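Local atomic coordinates of predicted HD superfamily hydrolase (uncultured Thermotogales bacterium, PDB entry 2PQ7), a protein that probably acts as a metal-dependent hydrolase of the HD-domain superfamily, holding a pair of iron ions in its helical core. Residues Leu18-Glu23 against His66-Pro71; Gln57-Ala62 against Gly125-Asp130; Glu86-Leu91 against Glu104-Ile109; Val140-Val145 against Ser204-Phe209. One frame throughout, in Å; residues are numbered along the deposited sequence.

Contact 1 (Leu18-Glu23 against His66-Pro71); sequences LNIVRE and HDIKRP. With FE (Fe (III) ion), chain C; FE (Fe (III) ion), chain B; PO4 (phosphate ion), chain E; PO4 (phosphate ion), chain F.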
# COMPACT_ATOMS: atom_id res chain seq x y z
N LEU A 18 -6.88 -29.18 -1.99
CA LEU A 18 -6.74 -27.89 -2.65
C LEU A 18 -7.71 -27.84 -3.82
O LEU A 18 -8.41 -26.85 -4.05
CB LEU A 18 -5.31 -27.67 -3.21
CG LEU A 18 -4.18 -27.39 -2.22
CD1 LEU A 18 -2.83 -27.69 -2.86
CD2 LEU A 18 -4.20 -25.97 -1.72
N ASN A 19 -7.77 -28.92 -4.58
CA ASN A 19 -8.66 -28.95 -5.74
C ASN A 19 -10.13 -28.64 -5.34
O ASN A 19 -10.79 -27.80 -5.94
CB ASN A 19 -8.52 -30.30 -6.49
CG ASN A 19 -9.24 -30.28 -7.82
OD1 ASN A 19 -10.05 -31.17 -8.11
ND2 ASN A 19 -8.94 -29.28 -8.64
N ILE A 20 -10.58 -29.32 -4.29
CA ILE A 20 -11.97 -29.21 -3.74
C ILE A 20 -12.23 -27.76 -3.28
O ILE A 20 -13.26 -27.18 -3.59
CB ILE A 20 -12.19 -30.25 -2.66
CG1 ILE A 20 -12.31 -31.66 -3.24
CG2 ILE A 20 -13.45 -29.94 -1.84
CD1 ILE A 20 -12.15 -32.77 -2.21
N VAL A 21 -11.25 -27.16 -2.61
CA VAL A 21 -11.35 -25.80 -2.19
C VAL A 21 -11.48 -24.86 -3.39
O VAL A 21 -12.35 -24.01 -3.45
CB VAL A 21 -10.19 -25.40 -1.22
CG1 VAL A 21 -10.24 -23.94 -0.96
CG2 VAL A 21 -10.24 -26.23 0.08
N ARG A 22 -10.66 -25.06 -4.41
CA ARG A 22 -10.77 -24.23 -5.61
C ARG A 22 -12.17 -24.32 -6.24
O ARG A 22 -12.75 -23.32 -6.63
CB ARG A 22 -9.69 -24.63 -6.64
CG ARG A 22 -8.30 -24.25 -6.17
CD ARG A 22 -7.17 -24.66 -7.14
NE ARG A 22 -7.27 -23.94 -8.40
N GLU A 23 -12.67 -25.54 -6.33
CA GLU A 23 -13.99 -25.81 -6.86
C GLU A 23 -15.08 -25.14 -6.01
O GLU A 23 -16.03 -24.57 -6.55
CB GLU A 23 -14.22 -27.31 -6.97
CG GLU A 23 -13.40 -27.94 -8.09
CD GLU A 23 -13.28 -29.45 -8.02
OE1 GLU A 23 -13.57 -30.10 -6.99
OE2 GLU A 23 -12.83 -29.98 -9.08
N HIS A 66 -11.18 -24.14 6.38
CA HIS A 66 -11.93 -23.36 7.41
C HIS A 66 -13.04 -22.48 6.84
O HIS A 66 -14.06 -22.34 7.46
CB HIS A 66 -11.01 -22.56 8.31
CG HIS A 66 -10.59 -21.24 7.76
ND1 HIS A 66 -9.69 -21.10 6.73
CD2 HIS A 66 -10.93 -19.98 8.13
CE1 HIS A 66 -9.53 -19.82 6.46
NE2 HIS A 66 -10.28 -19.11 7.30
N ASP A 67 -12.84 -21.91 5.66
CA ASP A 67 -13.84 -21.08 5.01
C ASP A 67 -14.46 -21.73 3.76
O ASP A 67 -15.03 -21.01 2.92
CB ASP A 67 -13.20 -19.75 4.64
CG ASP A 67 -13.07 -18.81 5.84
OD1 ASP A 67 -13.76 -18.92 6.89
OD2 ASP A 67 -12.25 -17.84 5.72
N ILE A 68 -14.39 -23.07 3.66
CA ILE A 68 -14.88 -23.74 2.46
C ILE A 68 -16.38 -23.58 2.29
O ILE A 68 -16.87 -23.59 1.17
CB ILE A 68 -14.42 -25.20 2.38
CG1 ILE A 68 -14.44 -25.68 0.90
CG2 ILE A 68 -15.25 -26.13 3.29
CD1 ILE A 68 -14.03 -27.10 0.70
N LYS A 69 -17.10 -23.26 3.39
CA LYS A 69 -18.52 -23.06 3.31
C LYS A 69 -18.88 -21.57 3.32
O LYS A 69 -20.06 -21.20 3.48
CB LYS A 69 -19.25 -23.86 4.37
CG LYS A 69 -19.27 -25.34 4.12
CD LYS A 69 -20.29 -25.70 3.04
CE LYS A 69 -20.22 -27.19 2.80
NZ LYS A 69 -21.29 -27.61 1.87
N ARG A 70 -17.90 -20.72 3.11
CA ARG A 70 -18.20 -19.27 2.99
C ARG A 70 -19.11 -18.97 1.81
O ARG A 70 -20.07 -18.21 1.93
CB ARG A 70 -16.93 -18.41 2.91
CG ARG A 70 -16.52 -17.79 4.17
CD ARG A 70 -17.39 -16.61 4.48
NE ARG A 70 -16.97 -15.94 5.69
CZ ARG A 70 -17.63 -14.93 6.25
NH1 ARG A 70 -18.76 -14.50 5.72
NH2 ARG A 70 -17.16 -14.38 7.37
N PRO A 71 -18.79 -19.52 0.65
CA PRO A 71 -19.70 -19.27 -0.47
C PRO A 71 -21.12 -19.77 -0.17
O PRO A 71 -22.10 -19.08 -0.46
CB PRO A 71 -19.05 -20.09 -1.61
CG PRO A 71 -17.59 -20.07 -1.27
CD PRO A 71 -17.56 -20.22 0.22
FE FE C . -10.99 -17.00 7.17
FE FE B . -14.22 -17.76 8.46
P PO4 E . -13.62 -15.01 6.72
O1 PO4 E . -14.15 -13.71 7.28
O2 PO4 E . -13.77 -14.92 5.19
O3 PO4 E . -14.51 -16.13 7.24
O4 PO4 E . -12.12 -15.08 6.99
P PO4 F . -14.73 -15.09 10.36
O1 PO4 F . -15.86 -14.24 9.82
O2 PO4 F . -13.39 -14.59 9.87
O3 PO4 F . -14.91 -16.55 10.00
O4 PO4 F . -14.78 -14.96 11.87
O HOH W 1 -12.32 -17.22 8.75
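Ile68 CD1 reaches helix 14-25 between two methyls, 3.9 Å from Val21 CG2 and the same distance from Ile20 CG2. Ile68 gives up most of the surface buried here, with Val21 and then Ile20 following. Its long branch is fully extended: CG1 lies opposite the backbone N (chi1 -157°) and CD1 continues outward, so one methyl carries the whole contact while CG2 stays nearer the backbone. Val21 meets it with the branch lying beside its own backbone N, and Ile20 with its short branch. The contact is purely apolar, and Tyr87 of helix 80-91 also packs on Ile20 and Ile68. Just before Ile68 stands the His-Asp pair that gives the HD domain its name. His66 NE2 binds one iron at 2.2 Å, and Asp67 bridges the two, OD2 on that iron at 2.1 Å and OD1 on its neighbour at 2.0 Å; His37 and Asp132 complete the first site, His80 and His112 the second. Within the type I turn from Asp67 to Arg70, Asp67 binds the metals while Ile68 packs on helix 14-25. Arg70 brings the edge of its guanidinium to a phosphate bridging the irons, probably a crystallisation component: NE donates to O3 at 2.9 Å, fairly straight at 158°, with NH2 on the same oxygen at 3.2 Å. NH2 also bonds weakly to O1 of a second phosphate. A leucine in place of Arg70 would probably leave O3 of the bridging phosphate without its two N-H donors and the second phosphate without a weak one.

Contact 2 (Gln57-Ala62 against Gly125-Asp130); sequences QKAIIA and GKILQD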
# COMPACT_ATOMS: atom_id res chain seq x y z
N GLN A 57 0.08 -31.04 9.72
CA GLN A 57 -0.97 -31.64 8.92
C GLN A 57 -2.34 -31.09 9.35
O GLN A 57 -3.13 -30.69 8.51
CB GLN A 57 -0.94 -33.17 8.97
CG GLN A 57 0.37 -33.76 8.41
CD GLN A 57 0.33 -35.25 8.23
OE1 GLN A 57 -0.68 -35.91 8.51
NE2 GLN A 57 1.43 -35.81 7.72
N LYS A 58 -2.59 -31.14 10.65
CA LYS A 58 -3.86 -30.61 11.19
C LYS A 58 -4.03 -29.10 10.88
O LYS A 58 -5.07 -28.72 10.43
CB LYS A 58 -3.95 -30.84 12.70
CG LYS A 58 -4.21 -32.28 13.14
CD LYS A 58 -4.15 -32.47 14.69
CE LYS A 58 -4.35 -33.91 15.11
NZ LYS A 58 -4.10 -34.12 16.55
N ALA A 59 -2.98 -28.33 11.08
CA ALA A 59 -3.01 -26.89 10.88
C ALA A 59 -3.29 -26.49 9.44
O ALA A 59 -4.14 -25.68 9.16
CB ALA A 59 -1.74 -26.30 11.40
N ILE A 60 -2.58 -27.14 8.51
CA ILE A 60 -2.75 -26.88 7.10
C ILE A 60 -4.14 -27.23 6.59
O ILE A 60 -4.76 -26.44 5.87
CB ILE A 60 -1.72 -27.69 6.28
CG1 ILE A 60 -0.34 -27.10 6.52
CG2 ILE A 60 -2.04 -27.73 4.80
CD1 ILE A 60 -0.17 -25.62 6.06
N ILE A 61 -4.58 -28.44 6.94
CA ILE A 61 -5.88 -28.93 6.50
C ILE A 61 -7.00 -28.07 7.10
O ILE A 61 -7.92 -27.68 6.38
CB ILE A 61 -6.03 -30.44 6.72
CG1 ILE A 61 -5.05 -31.17 5.75
CG2 ILE A 61 -7.44 -30.89 6.48
CD1 ILE A 61 -4.99 -32.64 5.98
N ALA A 62 -6.84 -27.72 8.37
CA ALA A 62 -7.86 -26.88 8.96
C ALA A 62 -7.92 -25.50 8.26
O ALA A 62 -8.98 -24.97 7.98
CB ALA A 62 -7.54 -26.71 10.35
N GLY A 125 -7.01 -25.34 16.78
CA GLY A 125 -7.95 -24.24 16.72
C GLY A 125 -7.34 -22.88 17.02
O GLY A 125 -7.69 -21.91 16.40
N LYS A 126 -6.40 -22.85 17.94
CA LYS A 126 -5.69 -21.65 18.30
C LYS A 126 -4.83 -21.17 17.14
O LYS A 126 -4.81 -19.99 16.80
CB LYS A 126 -4.91 -21.87 19.59
CG LYS A 126 -5.89 -21.93 20.80
CD LYS A 126 -5.14 -22.22 22.10
CE LYS A 126 -6.10 -22.57 23.26
NZ LYS A 126 -5.38 -23.23 24.42
N ILE A 127 -4.07 -22.09 16.54
CA ILE A 127 -3.24 -21.77 15.39
C ILE A 127 -4.10 -21.29 14.24
O ILE A 127 -3.77 -20.27 13.60
CB ILE A 127 -2.42 -22.99 14.95
CG1 ILE A 127 -1.37 -23.28 16.04
CG2 ILE A 127 -1.78 -22.76 13.59
CD1 ILE A 127 -0.62 -24.54 15.84
N LEU A 128 -5.23 -21.93 14.01
CA LEU A 128 -6.12 -21.56 12.91
C LEU A 128 -6.63 -20.16 13.10
O LEU A 128 -6.62 -19.36 12.17
CB LEU A 128 -7.30 -22.53 12.78
CG LEU A 128 -8.35 -22.12 11.74
CD1 LEU A 128 -7.74 -22.00 10.33
CD2 LEU A 128 -9.49 -23.10 11.74
N GLN A 129 -7.13 -19.87 14.31
CA GLN A 129 -7.63 -18.55 14.59
C GLN A 129 -6.56 -17.49 14.44
O GLN A 129 -6.80 -16.46 13.80
CB GLN A 129 -8.30 -18.49 15.94
CG GLN A 129 -9.02 -17.22 16.13
CD GLN A 129 -9.98 -17.29 17.32
OE1 GLN A 129 -9.57 -17.31 18.47
NE2 GLN A 129 -11.27 -17.34 17.03
N ASP A 130 -5.34 -17.75 14.91
CA ASP A 130 -4.28 -16.82 14.72
C ASP A 130 -3.99 -16.59 13.24
O ASP A 130 -3.80 -15.45 12.80
CB ASP A 130 -2.98 -17.32 15.36
CG ASP A 130 -2.94 -17.18 16.87
OD1 ASP A 130 -3.88 -16.58 17.49
OD2 ASP A 130 -1.92 -17.65 17.44
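Ala59 and Ala62, one helical turn apart on helix 56-65, meet the branched side chains of Ile127 and Leu128 on helix 123-133; of the two alanines, Ala62 points its CB across. Ile127 presents its short branch: CG1 is turned beside its own backbone N (chi1 -68°), which puts CG2 in front of the Ala59 CB at 4.2 Å. Leu128 works the next position along. Its CG is opposite the backbone N, chi1 174°, and the two methyls are divided between different targets: CD2 approaches the Ala62 CB at 4.3 Å, whereas CD1 lies 4.0 Å from the carbonyl oxygen Ala62 O and also near the carbonyl carbon. Leu128 therefore packs against main chain as much as against side chain. The alanines contribute single methyls, and the two backbones come near each other, with Ala59 CA 6.5 Å from Leu128 CA; the larger residues on the facing helix fill the interval. No hydrogen bond joins the segments, and all four residues that touch are buried. Leu128 also lies close to His66 and His112, so this hydrophobic layer backs the iron-binding histidines of the HD domain. Around the pair, helix 35-52 packs on one flank, with Ala49 against Ala59 and Ile48 against Ile127, while Val105 of helix 99-111 reaches Ala62, and Lys58 forms a salt bridge to Glu104 on that same helix.

Contact 3 (Glu86-Leu91 against Glu104-Ile109); sequences EYASGL and EVSKAI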
# COMPACT_ATOMS: atom_id res chain seq x y z
N GLU A 86 -18.91 -29.56 9.83
CA GLU A 86 -19.64 -30.75 9.43
C GLU A 86 -19.06 -31.34 8.11
O GLU A 86 -18.93 -32.54 7.97
CB GLU A 86 -21.13 -30.38 9.28
CG GLU A 86 -22.01 -31.51 8.76
CD GLU A 86 -23.47 -31.11 8.57
OE1 GLU A 86 -24.05 -30.47 9.49
OE2 GLU A 86 -24.05 -31.52 7.53
N TYR A 87 -18.73 -30.46 7.21
CA TYR A 87 -18.15 -30.87 5.93
C TYR A 87 -16.83 -31.58 6.18
O TYR A 87 -16.58 -32.67 5.61
CB TYR A 87 -17.95 -29.68 4.98
CG TYR A 87 -17.33 -30.12 3.69
CD1 TYR A 87 -18.09 -30.76 2.75
CD2 TYR A 87 -16.00 -29.90 3.43
CE1 TYR A 87 -17.51 -31.23 1.57
CE2 TYR A 87 -15.39 -30.39 2.25
CZ TYR A 87 -16.16 -31.02 1.34
OH TYR A 87 -15.55 -31.48 0.18
N ALA A 88 -15.95 -31.02 6.97
CA ALA A 88 -14.67 -31.68 7.27
C ALA A 88 -14.85 -33.04 7.90
O ALA A 88 -14.14 -33.98 7.60
CB ALA A 88 -13.83 -30.77 8.15
N SER A 89 -15.83 -33.17 8.78
CA SER A 89 -16.13 -34.48 9.39
C SER A 89 -16.62 -35.54 8.43
O SER A 89 -16.55 -36.72 8.72
CB SER A 89 -17.18 -34.32 10.49
OG SER A 89 -16.66 -33.57 11.54
N GLY A 90 -17.21 -35.11 7.33
CA GLY A 90 -17.61 -36.03 6.31
C GLY A 90 -16.51 -36.36 5.32
O GLY A 90 -16.31 -37.49 4.98
N LEU A 91 -15.78 -35.34 4.90
CA LEU A 91 -14.76 -35.50 3.86
C LEU A 91 -13.54 -36.27 4.37
O LEU A 91 -13.08 -37.21 3.73
CB LEU A 91 -14.27 -34.14 3.36
CG LEU A 91 -13.04 -34.18 2.43
CD1 LEU A 91 -13.50 -34.76 1.10
CD2 LEU A 91 -12.49 -32.82 2.23
N GLU A 104 -10.39 -33.15 15.73
CA GLU A 104 -9.65 -31.94 16.09
C GLU A 104 -9.77 -30.89 14.98
O GLU A 104 -9.94 -29.70 15.24
CB GLU A 104 -8.15 -32.22 16.41
CG GLU A 104 -7.37 -30.93 16.73
CD GLU A 104 -6.07 -31.14 17.47
OE1 GLU A 104 -5.88 -32.23 18.03
OE2 GLU A 104 -5.24 -30.19 17.53
N VAL A 105 -9.57 -31.31 13.75
CA VAL A 105 -9.70 -30.38 12.63
C VAL A 105 -11.11 -29.80 12.57
O VAL A 105 -11.28 -28.58 12.35
CB VAL A 105 -9.32 -31.04 11.27
CG1 VAL A 105 -9.66 -30.14 10.08
CG2 VAL A 105 -7.85 -31.38 11.27
N SER A 106 -12.11 -30.67 12.70
CA SER A 106 -13.49 -30.22 12.64
C SER A 106 -13.81 -29.19 13.77
O SER A 106 -14.40 -28.15 13.47
CB SER A 106 -14.45 -31.41 12.65
OG SER A 106 -14.24 -32.25 11.52
N LYS A 107 -13.36 -29.46 15.00
CA LYS A 107 -13.62 -28.58 16.14
C LYS A 107 -12.89 -27.28 15.87
O LYS A 107 -13.40 -26.18 16.20
CB LYS A 107 -13.09 -29.23 17.41
CG LYS A 107 -13.40 -28.40 18.67
CD LYS A 107 -12.91 -29.12 20.00
N ALA A 108 -11.69 -27.31 15.31
CA ALA A 108 -10.98 -26.08 15.03
C ALA A 108 -11.75 -25.20 14.09
O ALA A 108 -11.84 -23.99 14.25
CB ALA A 108 -9.59 -26.39 14.46
N ILE A 109 -12.33 -25.78 13.06
CA ILE A 109 -13.09 -25.00 12.11
C ILE A 109 -14.34 -24.47 12.77
O ILE A 109 -14.76 -23.33 12.57
CB ILE A 109 -13.45 -25.87 10.88
CG1 ILE A 109 -12.15 -26.26 10.13
CG2 ILE A 109 -14.49 -25.16 9.95
CD1 ILE A 109 -12.35 -27.32 9.04
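Ser89 and Ser106 share one rotamer, each OG turned beside its own backbone N and opposite the carbonyl carbon (chi1 -66° and -62°), and this brings the two hydroxyls within 2.8 Å, OG to OG, at hydrogen-bonding distance. Both serines were modelled in two conformers, so the hydroxyl pairing is tentative and applies to one modelled conformer of each. Each OG is also hydrogen-bonded back to a carbonyl of its own helix, Ser89 to Ala85 and Ser106 to Val102. Next to the hydroxyls, Ala88 CB rests 3.7 Å from Ser106 OG. Helices 80-91 and 99-111, consecutive in the chain, form an antiparallel helical hairpin of the HD domain; the axes of segments 86-91 and 104-109 stand at 165°, 8.5 Å apart at closest approach. Small residues permit such an approach: Ala88 CA and Ser106 CA are separated by 5.7 Å. One turn further along the second helix, Ile109 extends CG1 beside its backbone N and sets CD1 3.9 Å from the Ala88 CB, so the alanine methyl is touched by a hydroxyl and by a methyl. Leu65 of helix 56-65 packs on both Ala88 and Ile109, and Ile109 itself lies close to the metal ligands His66 and His112.

Contact 4 (Val140-Val145 against Ser204-Phe209); sequences VAIARV and SFVVEF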
# COMPACT_ATOMS: atom_id res chain seq x y z
N VAL A 140 -0.51 -7.00 2.10
CA VAL A 140 -1.65 -7.38 1.26
C VAL A 140 -2.91 -6.72 1.76
O VAL A 140 -3.72 -6.24 0.95
CB VAL A 140 -1.81 -8.93 1.13
CG1 VAL A 140 -3.05 -9.26 0.32
CG2 VAL A 140 -0.59 -9.55 0.49
N ALA A 141 -3.11 -6.67 3.08
CA ALA A 141 -4.25 -5.98 3.66
C ALA A 141 -4.29 -4.47 3.26
O ALA A 141 -5.35 -3.95 2.93
CB ALA A 141 -4.23 -6.12 5.18
N ILE A 142 -3.14 -3.82 3.31
CA ILE A 142 -3.03 -2.43 2.85
C ILE A 142 -3.45 -2.33 1.39
O ILE A 142 -4.23 -1.46 1.03
CB ILE A 142 -1.60 -1.87 3.03
CG1 ILE A 142 -1.24 -1.69 4.51
CG2 ILE A 142 -1.44 -0.53 2.29
CD1 ILE A 142 0.27 -1.58 4.76
N ALA A 143 -2.89 -3.18 0.54
CA ALA A 143 -3.26 -3.17 -0.86
C ALA A 143 -4.78 -3.36 -1.03
O ALA A 143 -5.40 -2.69 -1.87
CB ALA A 143 -2.49 -4.20 -1.64
N ARG A 144 -5.40 -4.25 -0.23
CA ARG A 144 -6.84 -4.47 -0.36
C ARG A 144 -7.64 -3.25 -0.04
O ARG A 144 -8.65 -2.98 -0.68
CB ARG A 144 -7.37 -5.58 0.57
CG ARG A 144 -7.37 -6.95 -0.02
CD ARG A 144 -8.38 -7.87 0.76
NE ARG A 144 -8.13 -7.86 2.20
CZ ARG A 144 -7.09 -8.46 2.77
NH1 ARG A 144 -6.20 -9.10 2.03
NH2 ARG A 144 -6.93 -8.38 4.10
N VAL A 145 -7.22 -2.53 0.99
CA VAL A 145 -7.96 -1.33 1.37
C VAL A 145 -7.99 -0.36 0.19
O VAL A 145 -9.04 0.17 -0.16
CB VAL A 145 -7.36 -0.64 2.61
CG1 VAL A 145 -7.99 0.74 2.83
CG2 VAL A 145 -7.54 -1.52 3.83
N SER A 204 3.61 -3.04 12.90
CA SER A 204 4.62 -1.99 12.83
C SER A 204 4.89 -1.55 11.38
O SER A 204 5.30 -0.40 11.14
CB SER A 204 5.91 -2.43 13.51
OG SER A 204 5.68 -2.65 14.88
N PHE A 205 4.71 -2.46 10.42
CA PHE A 205 4.82 -2.11 9.01
C PHE A 205 3.62 -1.25 8.60
O PHE A 205 3.79 -0.23 7.89
CB PHE A 205 4.95 -3.35 8.10
CG PHE A 205 5.11 -3.00 6.65
CD1 PHE A 205 6.30 -2.49 6.22
CD2 PHE A 205 4.05 -3.08 5.77
CE1 PHE A 205 6.48 -2.13 4.90
CE2 PHE A 205 4.23 -2.71 4.42
CZ PHE A 205 5.44 -2.22 4.02
N VAL A 206 2.43 -1.62 9.04
CA VAL A 206 1.23 -0.86 8.75
C VAL A 206 1.34 0.56 9.33
O VAL A 206 0.99 1.53 8.64
CB VAL A 206 -0.05 -1.57 9.23
CG1 VAL A 206 -1.27 -0.68 9.03
CG2 VAL A 206 -0.22 -2.89 8.49
N VAL A 207 1.85 0.69 10.55
CA VAL A 207 2.01 1.99 11.19
C VAL A 207 2.97 2.85 10.37
O VAL A 207 2.66 4.01 10.06
CB VAL A 207 2.45 1.87 12.66
CG1 VAL A 207 2.89 3.22 13.22
CG2 VAL A 207 1.32 1.25 13.50
N GLU A 208 4.12 2.29 10.01
CA GLU A 208 5.06 3.00 9.17
C GLU A 208 4.43 3.44 7.84
O GLU A 208 4.67 4.56 7.38
CB GLU A 208 6.29 2.16 8.88
CG GLU A 208 7.35 2.93 8.04
CD GLU A 208 8.63 2.17 7.84
OE1 GLU A 208 8.83 1.14 8.53
OE2 GLU A 208 9.43 2.57 6.99
N PHE A 209 3.64 2.57 7.23
CA PHE A 209 2.96 2.92 5.99
C PHE A 209 2.10 4.17 6.19
O PHE A 209 2.14 5.09 5.37
CB PHE A 209 2.08 1.78 5.46
CG PHE A 209 1.52 2.06 4.09
CD1 PHE A 209 0.40 2.86 3.95
CD2 PHE A 209 2.13 1.56 2.95
CE1 PHE A 209 -0.08 3.16 2.68
CE2 PHE A 209 1.64 1.85 1.71
CZ PHE A 209 0.54 2.64 1.57
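Ile142 carries the contact from helix 139-147, its CB directed toward helix 193-217. From CB the chain divides. The short branch, CG2, lies opposite the backbone N and over one face of the Phe209 ring: it sits 3.8 Å from the ring centroid and only 11° off the normal, a CH-pi contact over the middle of the face. The long branch leaves through CG1, beside the backbone N (chi1 -69°), and carries CD1 to Phe209, Val206 and Phe205. There CD1 meets the root of the same phenylalanine, 3.9 Å from Phe209 CB, along with one methyl of Val206, CG2 at 4.0 Å, and Phe205 CE2 at 4.1 Å. Phe209 is thus touched twice, over the ring by CG2, and by CD1 where the ring joins CB. With an alanine in place of Phe209, Ile142 CG2 would probably lose the aromatic face beneath it, leaving a gap between the helices. The segments' axes are 11.0 Å apart, inclined at 42°, and the contacts across the interval are all apolar. This packing is distant from the irons; it joins helix 139-147 to the long C-terminal helix 193-217 beside the subunit interface, where the Phe205 ring meets Phe205 of the second subunit and Val140 N is hydrogen-bonded to Glu216 of that subunit.

Contacts 1, 2 and 3 form one compact cluster in the HD domain, their centres about 11 to 15 Å apart and each touching the other two. Along the chain contacts 1 and 2 interleave, while both segments of contact 3 fall between the two of contact 2. Helices 14-25, 56-65, 80-91, 99-111 and 123-133 are thereby packed together around the His66-Asp67 turn, so the metal ligands are held within a continuous helical core. Contact 4 comes last and stands apart, its centre about 24 to 33 Å from the others and across the chain's centre from contact 3. No other chain touches contacts 1 to 3, whereas contact 4 adjoins the second subunit.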